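Local atomic coordinates of aminopentol aminotransferase (Sphingopyxis macrogoltabida, PDB entry 6HBS), a protein that uses pyridoxal 5'-phosphate to deaminate aminopentol, the hydrolysed form of fumonisin B1, to its 2-keto product, with pyruvate as the preferred amino acceptor. Residues Gly4-Asp9 with Asp49-Pro54; Arg41-Arg46 with Gly68-Glu73; Ile56-Ala61 with Gly368-His373. One frame throughout, in Å; residues are numbered along the deposited sequence.

The three contacts follow one four-stranded sheet from its outlying turn to its buried edge. Contact 1, partly buried, docks the amino-terminal helix onto the turn between strands 46-49 and 54-57, and its chemistry is mostly polar: a carboxylate, a guanidinium and backbone amides. Contact 2, also partly buried, takes the opposite end of strand 46-49, where the hairpin from strand 39-43 meets the approach to helix 72-82; backbone bonds share the work with a tyrosine ring and a water. Contact 3 is buried, adding strand 370-371 beside strand 54-57 with parallel-strand backbone bonds plus apolar and sulfur-aromatic packing. A Glu52-Arg41 salt bridge joins contacts 1 and 2, and all three contacts touch the second subunit.

Contact 1 (Gly4-Asp9 with Asp49-Pro54); sequences GTRQKD and DADEQP
Asp51 grips the first turn of the amino-terminal helix with both carboxylate oxygens. Its OD1 accepts from Arg6 N at 2.8 Å through the syn lone pair, while OD2 takes Gln7 N at 2.9 Å, also on the syn side though somewhat out of the carboxylate plane. With CG anti to its own carbonyl carbon (chi1 -72°), the carboxylate is carried across to the two neighbouring amides. Gly4 lies close by, its CA 3.1 Å from Asp51 OD2, where a side chain would be tight.

Arg6 answers in the reverse direction. Its chain, bent at chi3, runs past Asp51 and brings NH1 within 2.6 Å of Ala50 O, in the carbonyl plane and on a lone pair; the same nitrogen forms a salt bridge with Glu93 of the second subunit. Ala50 is small enough for the Gln7 amide to lie against its methyl, NE2 to CB 3.7 Å, while Gln7 OE1 accepts from the backbone of Gln37 and Phe38.

Behind this first shell, a type I turn from Asp49 to Glu52 presents Ala50 and Asp51. Asp49 OD1 reaches over the turn to accept from Gln53 N at 2.9 Å, and more weakly from Asp51 N, and Asp49 OD2 bonds to Tyr55 OH. Replacing Asp51 by alanine removes both acceptors, which would probably leave the amides of Arg6 and Gln7 without their mates and weaken the hold of the helix on the turn.

Because these amides belong to the start of a helix, its dipole is likely to favour the anionic form of Asp51, so that charge and hydrogen bonding act together.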
ATOM      1  N   GLY A   4      24.286  -9.468 -21.227  1.00 53.24           N
ATOM      2  CA  GLY A   4      23.861  -9.005 -19.889  1.00 45.47           C
ATOM      3  C   GLY A   4      24.295  -9.977 -18.808  1.00 41.36           C
ATOM      4  O   GLY A   4      23.480 -10.748 -18.319  1.00 38.19           O
ATOM      5  N   THR A   5      25.584  -9.929 -18.446  1.00 37.34           N
ATOM      6  CA  THR A   5      26.184 -10.830 -17.453  1.00 36.64           C
ATOM      7  C   THR A   5      25.477 -10.679 -16.092  1.00 30.92           C
ATOM      8  O   THR A   5      25.074 -11.695 -15.471  1.00 30.16           O
ATOM      9  CB  THR A   5      27.697 -10.595 -17.345  1.00 38.26           C
ATOM     10  OG1 THR A   5      28.269 -11.171 -18.516  1.00 48.07           O
ATOM     11  CG2 THR A   5      28.341 -11.222 -16.128  1.00 38.75           C
ATOM     12  N   ARG A   6      25.353  -9.430 -15.629  1.00 26.37           N
ATOM     13  CA  ARG A   6      24.739  -9.120 -14.337  1.00 27.84           C
ATOM     14  C   ARG A   6      23.256  -9.486 -14.410  1.00 25.63           C
ATOM     15  O   ARG A   6      22.743 -10.093 -13.491  1.00 25.78           O
ATOM     16  CB  ARG A   6      24.987  -7.671 -13.909  1.00 28.27           C
ATOM     17  CG  ARG A   6      26.454  -7.392 -13.596  1.00 33.67           C
ATOM     18  CD  ARG A   6      26.711  -6.064 -12.894  1.00 36.84           C
ATOM     19  NE  ARG A   6      26.302  -6.142 -11.494  1.00 41.07           N
ATOM     20  CZ  ARG A   6      25.334  -5.416 -10.905  1.00 43.55           C
ATOM     21  NH1 ARG A   6      24.743  -4.390 -11.516  1.00 31.23           N
ATOM     22  NH2 ARG A   6      24.991  -5.716  -9.662  1.00 47.55           N
ATOM     23  N   GLN A   7      22.597  -9.178 -15.528  1.00 24.83           N
ATOM     24  CA  GLN A   7      21.158  -9.463 -15.667  1.00 25.97           C
ATOM     25  C   GLN A   7      20.898 -10.973 -15.562  1.00 28.73           C
ATOM     26  O   GLN A   7      19.926 -11.413 -14.920  1.00 25.02           O
ATOM     27  CB  GLN A   7      20.623  -8.913 -16.992  1.00 25.69           C
ATOM     28  CG  GLN A   7      19.110  -8.836 -17.090  1.00 25.22           C
ATOM     29  CD  GLN A   7      18.443  -7.844 -16.161  1.00 25.96           C
ATOM     30  OE1 GLN A   7      17.390  -8.143 -15.581  1.00 23.12           O
ATOM     31  NE2 GLN A   7      19.033  -6.658 -16.024  1.00 23.49           N
ATOM     32  N   LYS A   8      21.759 -11.756 -16.216  1.00 25.83           N
ATOM     33  CA  LYS A   8      21.605 -13.170 -16.259  1.00 31.03           C
ATOM     34  C   LYS A   8      21.759 -13.758 -14.842  1.00 27.91           C
ATOM     35  O   LYS A   8      21.003 -14.695 -14.486  1.00 27.47           O
ATOM     36  CB  LYS A   8      22.616 -13.791 -17.224  1.00 33.64           C
ATOM     37  CG  LYS A   8      22.566 -15.310 -17.242  1.00 41.00           C
ATOM     38  CD  LYS A   8      23.614 -15.972 -18.094  1.00 50.21           C
ATOM     39  CE  LYS A   8      23.338 -17.450 -18.272  1.00 54.75           C
ATOM     40  NZ  LYS A   8      24.582 -18.185 -18.590  1.00 57.98           N
ATOM     41  N   ASP A   9      22.777 -13.280 -14.106  1.00 25.60           N
ATOM     42  CA  ASP A   9      23.067 -13.701 -12.714  1.00 27.59           C
ATOM     43  C   ASP A   9      21.824 -13.417 -11.848  1.00 26.48           C
ATOM     44  O   ASP A   9      21.385 -14.286 -11.065  1.00 25.94           O
ATOM     45  CB  ASP A   9      24.291 -12.979 -12.130  1.00 28.12           C
ATOM     46  CG  ASP A   9      24.620 -13.310 -10.674  1.00 32.48           C
ATOM     47  OD1 ASP A   9      24.838 -14.498 -10.382  1.00 32.55           O
ATOM     48  OD2 ASP A   9      24.569 -12.375  -9.822  1.00 31.33           O
ATOM     49  N   ASP A  49      19.978  -0.365 -16.716  1.00 19.97           N
ATOM     50  CA  ASP A  49      19.764  -1.737 -16.318  1.00 21.02           C
ATOM     51  C   ASP A  49      20.949  -2.188 -15.458  1.00 22.06           C
ATOM     52  O   ASP A  49      21.899  -1.384 -15.219  1.00 20.86           O
ATOM     53  CB  ASP A  49      19.496  -2.631 -17.528  1.00 22.89           C
ATOM     54  CG  ASP A  49      20.638  -2.794 -18.525  1.00 24.60           C
ATOM     55  OD1 ASP A  49      21.826  -2.541 -18.162  1.00 24.96           O
ATOM     56  OD2 ASP A  49      20.319  -3.190 -19.643  1.00 23.63           O
ATOM     57  N   ALA A  50      20.883  -3.438 -14.958  1.00 20.34           N
ATOM     58  CA  ALA A  50      21.918  -3.979 -14.044  1.00 20.47           C
ATOM     59  C   ALA A  50      23.312  -3.941 -14.708  1.00 23.03           C
ATOM     60  O   ALA A  50      24.298  -3.906 -14.006  1.00 23.46           O
ATOM     61  CB  ALA A  50      21.580  -5.387 -13.650  1.00 19.83           C
ATOM     62  N   ASP A  51      23.363  -4.018 -16.045  1.00 23.29           N
ATOM     63  CA  ASP A  51      24.628  -4.063 -16.825  1.00 24.26           C
ATOM     64  C   ASP A  51      25.024  -2.673 -17.320  1.00 26.04           C
ATOM     65  O   ASP A  51      25.876  -2.564 -18.195  1.00 27.41           O
ATOM     66  CB  ASP A  51      24.520  -5.083 -17.965  1.00 24.31           C
ATOM     67  CG  ASP A  51      24.536  -6.514 -17.464  1.00 26.31           C
ATOM     68  OD1 ASP A  51      25.614  -6.980 -17.051  1.00 27.14           O
ATOM     69  OD2 ASP A  51      23.456  -7.157 -17.442  1.00 28.75           O
ATOM     70  N   GLU A  52      24.408  -1.629 -16.753  1.00 24.92           N
ATOM     71  CA  GLU A  52      24.740  -0.222 -16.936  1.00 26.65           C
ATOM     72  C   GLU A  52      24.431   0.276 -18.360  1.00 27.65           C
ATOM     73  O   GLU A  52      24.987   1.289 -18.790  1.00 26.12           O
ATOM     74  CB  GLU A  52      26.207   0.038 -16.584  1.00 29.26           C
ATOM     75  CG  GLU A  52      26.424   1.420 -15.996  1.00 32.27           C
ATOM     76  CD  GLU A  52      25.794   1.642 -14.631  1.00 32.69           C
ATOM     77  OE1 GLU A  52      25.305   0.668 -14.052  1.00 33.73           O
ATOM     78  OE2 GLU A  52      25.790   2.779 -14.164  1.00 34.31           O
ATOM     79  N   GLN A  53      23.512  -0.384 -19.066  1.00 28.21           N
ATOM     80  CA  GLN A  53      23.005   0.123 -20.352  1.00 28.13           C
ATOM     81  C   GLN A  53      21.930   1.161 -20.059  1.00 26.33           C
ATOM     82  O   GLN A  53      20.957   0.869 -19.335  1.00 21.14           O
ATOM     83  CB  GLN A  53      22.431  -0.984 -21.243  1.00 35.38           C
ATOM     84  CG  GLN A  53      23.329  -2.206 -21.425  1.00 47.61           C
ATOM     85  CD  GLN A  53      24.635  -2.004 -22.174  1.00 60.38           C
ATOM     86  OE1 GLN A  53      25.045  -0.887 -22.508  1.00 68.37           O
ATOM     87  NE2 GLN A  53      25.315  -3.112 -22.442  1.00 67.25           N
ATOM     88  N   PRO A  54      22.043   2.382 -20.634  1.00 24.78           N
ATOM     89  CA  PRO A  54      21.045   3.428 -20.452  1.00 24.07           C
ATOM     90  C   PRO A  54      19.888   3.298 -21.452  1.00 23.34           C
ATOM     91  O   PRO A  54      20.083   2.840 -22.580  1.00 22.75           O
ATOM     92  CB  PRO A  54      21.848   4.718 -20.691  1.00 26.47           C
ATOM     93  CG  PRO A  54      22.864   4.313 -21.723  1.00 25.68           C
ATOM     94  CD  PRO A  54      23.204   2.872 -21.404  1.00 26.49           C
TER

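Contact 2 (Arg41-Arg46 with Gly68-Glu73); sequences RALGAR and GYRQSE
Gly44 and Tyr69 pair through their backbones as a single antiparallel bridge, a hydrogen-bonded pair: Gly44 N donates to Tyr69 O at 3.1 Å, and Tyr69 N to Gly44 O at 2.9 Å. Alongside them, Gly68 CA makes a CA-H...O contact with Gly44 O. Both glycines suit their backbones. Gly44 occupies the second position of the type II' turn that reverses strand 39-43 into strand 46-49, with a positive phi of 64°. At Gly68, which starts the type II turn ending at Gln71, a side chain would jam against the preceding carbonyl oxygen.

The aromatic packing rests on Tyr69. Ala42 CB sits over one face of the ring, 3.6 Å from its centroid, in a CH-pi contact that a methyl is small enough to make at close range. With CG anti to the carbonyl carbon (chi1 -67°), Tyr69 extends its ring along the hairpin, where CD2 also comes within 3.6 Å of Arg46 O. The phenol end leaves the contact: OH is hydrogen-bonded to Asp57 OD2 and weakly to Thr89 of the second subunit.

Polar links on the other flank run through Arg70. Its chain, bent at chi3, brings CD near Ala42 O and lets NH1 donate to a water 2.9 Å from NH1 that is also hydrogen-bonded to Ala42 O, 2.7 Å away. Leu43 CD1 packs obliquely beside that NH1. Farther on, Gln71 is the N-cap of helix 72-82: its OE1 accepts from Ile74 N, and its NE2 donates to Glu73 OE2 at 2.8 Å.

The division of labour implies that the two backbone bonds fix where the Tyr69 side chain starts, Ala42 on one face probably limits how its ring can turn, and the bond to Asp57 holds its far end in place.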
ATOM      1  N   ARG A  41      19.950   2.163 -11.638  1.00 19.98           N
ATOM      2  CA  ARG A  41      19.812   3.563 -11.277  1.00 18.82           C
ATOM      3  C   ARG A  41      18.943   4.277 -12.310  1.00 17.37           C
ATOM      4  O   ARG A  41      18.642   3.735 -13.368  1.00 17.36           O
ATOM      5  CB  ARG A  41      21.176   4.259 -11.115  1.00 19.56           C
ATOM      6  CG  ARG A  41      22.051   4.233 -12.360  1.00 19.46           C
ATOM      7  CD  ARG A  41      23.298   5.068 -12.200  1.00 19.27           C
ATOM      8  NE  ARG A  41      24.159   4.821 -13.351  1.00 21.03           N
ATOM      9  CZ  ARG A  41      24.598   5.748 -14.204  1.00 21.86           C
ATOM     10  NH1 ARG A  41      24.187   7.001 -14.099  1.00 20.82           N
ATOM     11  NH2 ARG A  41      25.492   5.423 -15.129  1.00 20.33           N
ATOM     12  N   ALA A  42      18.522   5.490 -11.940  1.00 17.97           N
ATOM     13  CA  ALA A  42      17.642   6.292 -12.768  1.00 19.29           C
ATOM     14  C   ALA A  42      17.933   7.757 -12.519  1.00 18.95           C
ATOM     15  O   ALA A  42      18.315   8.131 -11.398  1.00 19.22           O
ATOM     16  CB  ALA A  42      16.183   5.966 -12.482  1.00 19.21           C
ATOM     17  N   LEU A  43      17.693   8.589 -13.554  1.00 17.99           N
ATOM     18  CA  LEU A  43      17.878  10.012 -13.477  1.00 17.47           C
ATOM     19  C   LEU A  43      17.214  10.702 -14.674  1.00 17.03           C
ATOM     20  O   LEU A  43      17.422  10.314 -15.840  1.00 18.20           O
ATOM     21  CB  LEU A  43      19.380  10.331 -13.461  1.00 18.87           C
ATOM     22  CG  LEU A  43      19.737  11.816 -13.332  1.00 22.12           C
ATOM     23  CD1 LEU A  43      19.359  12.330 -11.952  1.00 24.04           C
ATOM     24  CD2 LEU A  43      21.230  12.076 -13.618  1.00 24.30           C
ATOM     25  N   GLY A  44      16.447  11.748 -14.385  1.00 17.34           N
ATOM     26  CA  GLY A  44      15.785  12.518 -15.424  1.00 18.33           C
ATOM     27  C   GLY A  44      14.778  11.657 -16.155  1.00 20.58           C
ATOM     28  O   GLY A  44      13.820  11.212 -15.533  1.00 19.06           O
ATOM     29  N   ALA A  45      15.004  11.414 -17.461  1.00 19.47           N
ATOM     30  CA  ALA A  45      14.141  10.573 -18.273  1.00 19.88           C
ATOM     31  C   ALA A  45      14.845   9.263 -18.634  1.00 19.47           C
ATOM     32  O   ALA A  45      14.434   8.594 -19.560  1.00 19.95           O
ATOM     33  CB  ALA A  45      13.716  11.313 -19.524  1.00 21.11           C
ATOM     34  N   ARG A  46      15.881   8.888 -17.880  1.00 17.55           N
ATOM     35  CA  ARG A  46      16.655   7.728 -18.186  1.00 19.70           C
ATOM     36  C   ARG A  46      16.647   6.719 -17.031  1.00 18.26           C
ATOM     37  O   ARG A  46      16.679   7.092 -15.870  1.00 20.48           O
ATOM     38  CB  ARG A  46      18.108   8.130 -18.495  1.00 22.20           C
ATOM     39  CG  ARG A  46      18.298   8.686 -19.898  1.00 26.11           C
ATOM     40  CD  ARG A  46      19.729   9.145 -20.185  1.00 27.19           C
ATOM     41  NE  ARG A  46      19.920   9.464 -21.605  1.00 28.25           N
ATOM     42  CZ  ARG A  46      19.320  10.477 -22.234  1.00 30.16           C
ATOM     43  NH1 ARG A  46      18.556  11.322 -21.561  1.00 24.94           N
ATOM     44  NH2 ARG A  46      19.453  10.609 -23.545  1.00 31.78           N
ATOM     45  N   GLY A  68      10.723  13.796 -13.611  1.00 18.34           N
ATOM     46  CA  GLY A  68      12.106  13.358 -13.688  1.00 19.74           C
ATOM     47  C   GLY A  68      12.583  12.633 -12.451  1.00 18.41           C
ATOM     48  O   GLY A  68      12.296  13.031 -11.297  1.00 18.08           O
ATOM     49  N   TYR A  69      13.303  11.545 -12.685  1.00 17.03           N
ATOM     50  CA  TYR A  69      13.852  10.789 -11.593  1.00 18.80           C
ATOM     51  C   TYR A  69      14.855  11.632 -10.809  1.00 20.97           C
ATOM     52  O   TYR A  69      15.776  12.215 -11.405  1.00 18.53           O
ATOM     53  CB  TYR A  69      14.556   9.547 -12.114  1.00 18.09           C
ATOM     54  CG  TYR A  69      13.693   8.486 -12.747  1.00 18.67           C
ATOM     55  CD1 TYR A  69      12.838   7.691 -11.997  1.00 17.31           C
ATOM     56  CD2 TYR A  69      13.788   8.220 -14.106  1.00 17.63           C
ATOM     57  CE1 TYR A  69      12.131   6.644 -12.577  1.00 17.50           C
ATOM     58  CE2 TYR A  69      13.088   7.187 -14.696  1.00 18.39           C
ATOM     59  CZ  TYR A  69      12.255   6.383 -13.927  1.00 17.63           C
ATOM     60  OH  TYR A  69      11.571   5.355 -14.526  1.00 18.78           O
ATOM     61  N   ARG A  70      14.675  11.657  -9.476  1.00 20.51           N
ATOM     62  CA  ARG A  70      15.552  12.359  -8.523  1.00 22.27           C
ATOM     63  C   ARG A  70      15.499  13.857  -8.791  1.00 22.92           C
ATOM     64  O   ARG A  70      16.518  14.540  -8.680  1.00 24.15           O
ATOM     65  CB  ARG A  70      17.001  11.855  -8.564  1.00 22.21           C
ATOM     66  CG  ARG A  70      17.175  10.413  -8.112  1.00 24.57           C
ATOM     67  CD  ARG A  70      18.606   9.936  -8.250  1.00 26.99           C
ATOM     68  NE  ARG A  70      19.481  10.800  -7.461  1.00 30.36           N
ATOM     69  CZ  ARG A  70      20.687  11.235  -7.822  1.00 32.16           C
ATOM     70  NH1 ARG A  70      21.236  10.848  -8.958  1.00 28.87           N
ATOM     71  NH2 ARG A  70      21.358  12.033  -7.014  1.00 31.68           N
ATOM     72  N   GLN A  71      14.305  14.350  -9.113  1.00 21.68           N
ATOM     73  CA  GLN A  71      14.112  15.749  -9.355  1.00 21.42           C
ATOM     74  C   GLN A  71      14.510  16.532  -8.089  1.00 23.42           C
ATOM     75  O   GLN A  71      14.059  16.238  -6.990  1.00 19.98           O
ATOM     76  CB  GLN A  71      12.668  16.026  -9.742  1.00 22.92           C
ATOM     77  CG  GLN A  71      12.477  17.321 -10.535  1.00 22.94           C
ATOM     78  CD  GLN A  71      12.234  18.523  -9.655  1.00 25.90           C
ATOM     79  OE1 GLN A  71      12.186  18.432  -8.422  1.00 24.85           O
ATOM     80  NE2 GLN A  71      12.093  19.683 -10.286  1.00 27.02           N
ATOM     81  N   SER A  72      15.368  17.544  -8.250  1.00 22.05           N
ATOM     82  CA  SER A  72      16.157  18.009  -7.135  1.00 22.32           C
ATOM     83  C   SER A  72      15.300  18.765  -6.106  1.00 20.90           C
ATOM     84  O   SER A  72      15.559  18.645  -4.897  1.00 20.98           O
ATOM     85  CB  SER A  72      17.314  18.852  -7.664  1.00 26.71           C
ATOM     86  OG  SER A  72      16.787  20.096  -8.073  1.00 32.13           O
ATOM     87  N   GLU A  73      14.249  19.486  -6.540  1.00 20.28           N
ATOM     88  CA  GLU A  73      13.384  20.190  -5.632  1.00 20.94           C
ATOM     89  C   GLU A  73      12.529  19.214  -4.782  1.00 21.19           C
ATOM     90  O   GLU A  73      12.319  19.412  -3.580  1.00 20.37           O
ATOM     91  CB  GLU A  73      12.506  21.163  -6.393  1.00 24.05           C
ATOM     92  CG  GLU A  73      13.282  22.202  -7.208  1.00 28.89           C
ATOM     93  CD  GLU A  73      12.355  22.856  -8.220  1.00 32.72           C
ATOM     94  OE1 GLU A  73      11.832  23.924  -7.916  1.00 36.96           O
ATOM     95  OE2 GLU A  73      12.090  22.247  -9.275  1.00 34.32           O
TER
HETATM   96  O   HOH W   1      20.717   8.291 -10.248  1.00 21.35           O

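Contact 3 (Ile56-Ala61 with Gly368-His373); sequences IDYMCA and GGVYVH
Tyr371 and Ile56 belong to neighbouring parallel strands, 370-371 forming the edge of a mixed four-stranded sheet beside 54-57. Their backbones interlock: Ile56 N donates to Gly369 O, Tyr371 N to Ile56 O at 2.9 Å, and Tyr58 N to Tyr371 O at 3.1 Å. Gly369, whose positive phi suits glycine, ends helix 356-367 in a Schellman motif and so delivers the chain straight into this pairing.

Ile56 shares a face of the sheet with Val370, and both branched side chains pack on Thr392 of helix 386-405. Nearby, Tyr58 sets CD2 4.0 Å from Val372 CG1, lying beside it, while its hydroxyl bonds to Thr392.

Tyr371 points to the other face, where it meets Met59 and, edge-to-face, the ring of Phe35. With CG anti to its backbone N (chi1 -164°), Tyr371 swings its ring across Met59 obliquely, CE1 3.6 Å from Met59 CG. An Asx turn places the methionine: Asp57 OD1 accepts from Met59 N at 3.0 Å. The flexible, unbranched Met59 chain bends at chi2 and chi3, bringing it against two rings; the Met59 side chain lies about 11 Å from the bound pyridoxal phosphate. SD of Met59 makes a Met-aromatic contact with Tyr371, approaching obliquely at 5.5 Å from the ring centroid, and meets the edge of the His373 ring, resting 3.5 Å from His373 CB.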
ATOM      1  N   ILE A  56      16.408   5.791 -22.648  1.00 17.89           N
ATOM      2  CA  ILE A  56      15.422   6.831 -22.511  1.00 17.61           C
ATOM      3  C   ILE A  56      14.091   6.127 -22.213  1.00 17.87           C
ATOM      4  O   ILE A  56      13.646   5.270 -22.985  1.00 19.29           O
ATOM      5  CB  ILE A  56      15.353   7.721 -23.764  1.00 17.70           C
ATOM      6  CG1 ILE A  56      16.715   8.347 -24.087  1.00 20.81           C
ATOM      7  CG2 ILE A  56      14.298   8.786 -23.562  1.00 17.34           C
ATOM      8  CD1 ILE A  56      16.782   8.991 -25.471  1.00 22.94           C
ATOM      9  N   ASP A  57      13.465   6.505 -21.089  1.00 17.61           N
ATOM     10  CA  ASP A  57      12.415   5.689 -20.488  1.00 17.49           C
ATOM     11  C   ASP A  57      11.019   6.231 -20.841  1.00 17.05           C
ATOM     12  O   ASP A  57      10.607   7.221 -20.285  1.00 18.40           O
ATOM     13  CB  ASP A  57      12.647   5.616 -18.980  1.00 17.75           C
ATOM     14  CG  ASP A  57      11.515   4.966 -18.204  1.00 17.39           C
ATOM     15  OD1 ASP A  57      10.870   4.054 -18.755  1.00 17.45           O
ATOM     16  OD2 ASP A  57      11.240   5.459 -17.093  1.00 19.91           O
ATOM     17  N   TYR A  58      10.278   5.544 -21.725  1.00 16.77           N
ATOM     18  CA  TYR A  58       8.918   5.976 -22.075  1.00 17.58           C
ATOM     19  C   TYR A  58       7.869   5.250 -21.221  1.00 18.09           C
ATOM     20  O   TYR A  58       6.686   5.415 -21.460  1.00 18.42           O
ATOM     21  CB  TYR A  58       8.661   5.879 -23.593  1.00 18.17           C
ATOM     22  CG  TYR A  58       9.447   6.926 -24.332  1.00 17.73           C
ATOM     23  CD1 TYR A  58       8.992   8.230 -24.387  1.00 20.16           C
ATOM     24  CD2 TYR A  58      10.702   6.658 -24.832  1.00 19.54           C
ATOM     25  CE1 TYR A  58       9.734   9.232 -25.003  1.00 21.38           C
ATOM     26  CE2 TYR A  58      11.475   7.650 -25.423  1.00 21.83           C
ATOM     27  CZ  TYR A  58      10.971   8.935 -25.546  1.00 21.60           C
ATOM     28  OH  TYR A  58      11.701   9.939 -26.111  1.00 21.02           O
ATOM     29  N   MET A  59       8.292   4.516 -20.186  1.00 18.40           N
ATOM     30  CA  MET A  59       7.322   4.001 -19.194  1.00 18.93           C
ATOM     31  C   MET A  59       7.163   4.964 -18.017  1.00 17.95           C
ATOM     32  O   MET A  59       6.152   4.935 -17.332  1.00 17.81           O
ATOM     33  CB  MET A  59       7.733   2.644 -18.635  1.00 18.57           C
ATOM     34  CG  MET A  59       7.819   1.554 -19.634  1.00 20.98           C
ATOM     35  SD  MET A  59       6.581   1.658 -20.921  1.00 26.30           S
ATOM     36  CE  MET A  59       5.037   1.420 -20.069  1.00 23.19           C
ATOM     37  N   CYS A  60       8.148   5.826 -17.787  1.00 16.83           N
ATOM     38  CA  CYS A  60       8.155   6.707 -16.585  1.00 17.32           C
ATOM     39  C   CYS A  60       7.757   5.875 -15.344  1.00 17.21           C
ATOM     40  O   CYS A  60       6.904   6.257 -14.545  1.00 16.47           O
ATOM     41  CB  CYS A  60       7.200   7.879 -16.697  1.00 17.69           C
ATOM     42  SG  CYS A  60       7.580   9.046 -18.027  1.00 18.65           S
ATOM     43  N   ALA A  61       8.404   4.728 -15.199  1.00 18.76           N
ATOM     44  CA  ALA A  61       8.219   3.847 -14.033  1.00 19.99           C
ATOM     45  C   ALA A  61       6.759   3.355 -13.951  1.00 19.90           C
ATOM     46  O   ALA A  61       6.279   3.031 -12.873  1.00 18.14           O
ATOM     47  CB  ALA A  61       8.648   4.608 -12.792  1.00 19.71           C
ATOM     48  N   GLY A 368      18.993   0.697 -29.426  1.00 26.65           N
ATOM     49  CA  GLY A 368      19.276   2.097 -29.610  1.00 26.77           C
ATOM     50  C   GLY A 368      19.115   2.887 -28.340  1.00 26.67           C
ATOM     51  O   GLY A 368      19.093   4.093 -28.389  1.00 25.96           O
ATOM     52  N   GLY A 369      18.949   2.204 -27.197  1.00 24.97           N
ATOM     53  CA  GLY A 369      18.860   2.922 -25.933  1.00 24.52           C
ATOM     54  C   GLY A 369      17.525   3.613 -25.714  1.00 21.14           C
ATOM     55  O   GLY A 369      17.488   4.674 -25.135  1.00 21.51           O
ATOM     56  N   VAL A 370      16.427   2.991 -26.150  1.00 20.04           N
ATOM     57  CA  VAL A 370      15.093   3.514 -25.945  1.00 20.95           C
ATOM     58  C   VAL A 370      14.246   2.377 -25.375  1.00 19.34           C
ATOM     59  O   VAL A 370      14.336   1.265 -25.863  1.00 20.53           O
ATOM     60  CB  VAL A 370      14.497   4.032 -27.263  1.00 21.66           C
ATOM     61  CG1 VAL A 370      13.005   4.288 -27.192  1.00 22.42           C
ATOM     62  CG2 VAL A 370      15.247   5.263 -27.740  1.00 21.67           C
ATOM     63  N   TYR A 371      13.490   2.677 -24.314  1.00 19.68           N
ATOM     64  CA  TYR A 371      12.558   1.730 -23.738  1.00 18.76           C
ATOM     65  C   TYR A 371      11.145   2.172 -24.113  1.00 18.11           C
ATOM     66  O   TYR A 371      10.618   3.115 -23.546  1.00 19.17           O
ATOM     67  CB  TYR A 371      12.720   1.646 -22.215  1.00 20.06           C
ATOM     68  CG  TYR A 371      12.088   0.442 -21.552  1.00 19.31           C
ATOM     69  CD1 TYR A 371      10.708   0.261 -21.532  1.00 20.33           C
ATOM     70  CD2 TYR A 371      12.872  -0.515 -20.918  1.00 20.25           C
ATOM     71  CE1 TYR A 371      10.129  -0.844 -20.908  1.00 20.29           C
ATOM     72  CE2 TYR A 371      12.308  -1.620 -20.282  1.00 20.47           C
ATOM     73  CZ  TYR A 371      10.932  -1.778 -20.273  1.00 19.26           C
ATOM     74  OH  TYR A 371      10.395  -2.856 -19.655  1.00 19.84           O
ATOM     75  N   VAL A 372      10.532   1.421 -25.022  1.00 19.30           N
ATOM     76  CA  VAL A 372       9.140   1.577 -25.396  1.00 19.52           C
ATOM     77  C   VAL A 372       8.446   0.216 -25.231  1.00 19.98           C
ATOM     78  O   VAL A 372       9.093  -0.834 -25.166  1.00 21.30           O
ATOM     79  CB  VAL A 372       8.994   2.080 -26.841  1.00 21.14           C
ATOM     80  CG1 VAL A 372       9.411   3.524 -26.983  1.00 23.08           C
ATOM     81  CG2 VAL A 372       9.723   1.181 -27.833  1.00 21.42           C
ATOM     82  N   HIS A 373       7.116   0.240 -25.173  1.00 20.35           N
ATOM     83  CA  HIS A 373       6.353  -0.905 -24.730  1.00 20.97           C
ATOM     84  C   HIS A 373       5.392  -1.341 -25.817  1.00 20.70           C
ATOM     85  O   HIS A 373       4.638  -0.518 -26.320  1.00 21.04           O
ATOM     86  CB  HIS A 373       5.621  -0.593 -23.425  1.00 21.87           C
ATOM     87  CG  HIS A 373       5.230  -1.811 -22.645  1.00 23.70           C
ATOM     88  ND1 HIS A 373       4.373  -2.781 -23.131  1.00 22.51           N
ATOM     89  CD2 HIS A 373       5.524  -2.177 -21.377  1.00 25.44           C
ATOM     90  CE1 HIS A 373       4.225  -3.727 -22.227  1.00 22.51           C
ATOM     91  NE2 HIS A 373       4.928  -3.385 -21.137  1.00 23.35           N
TER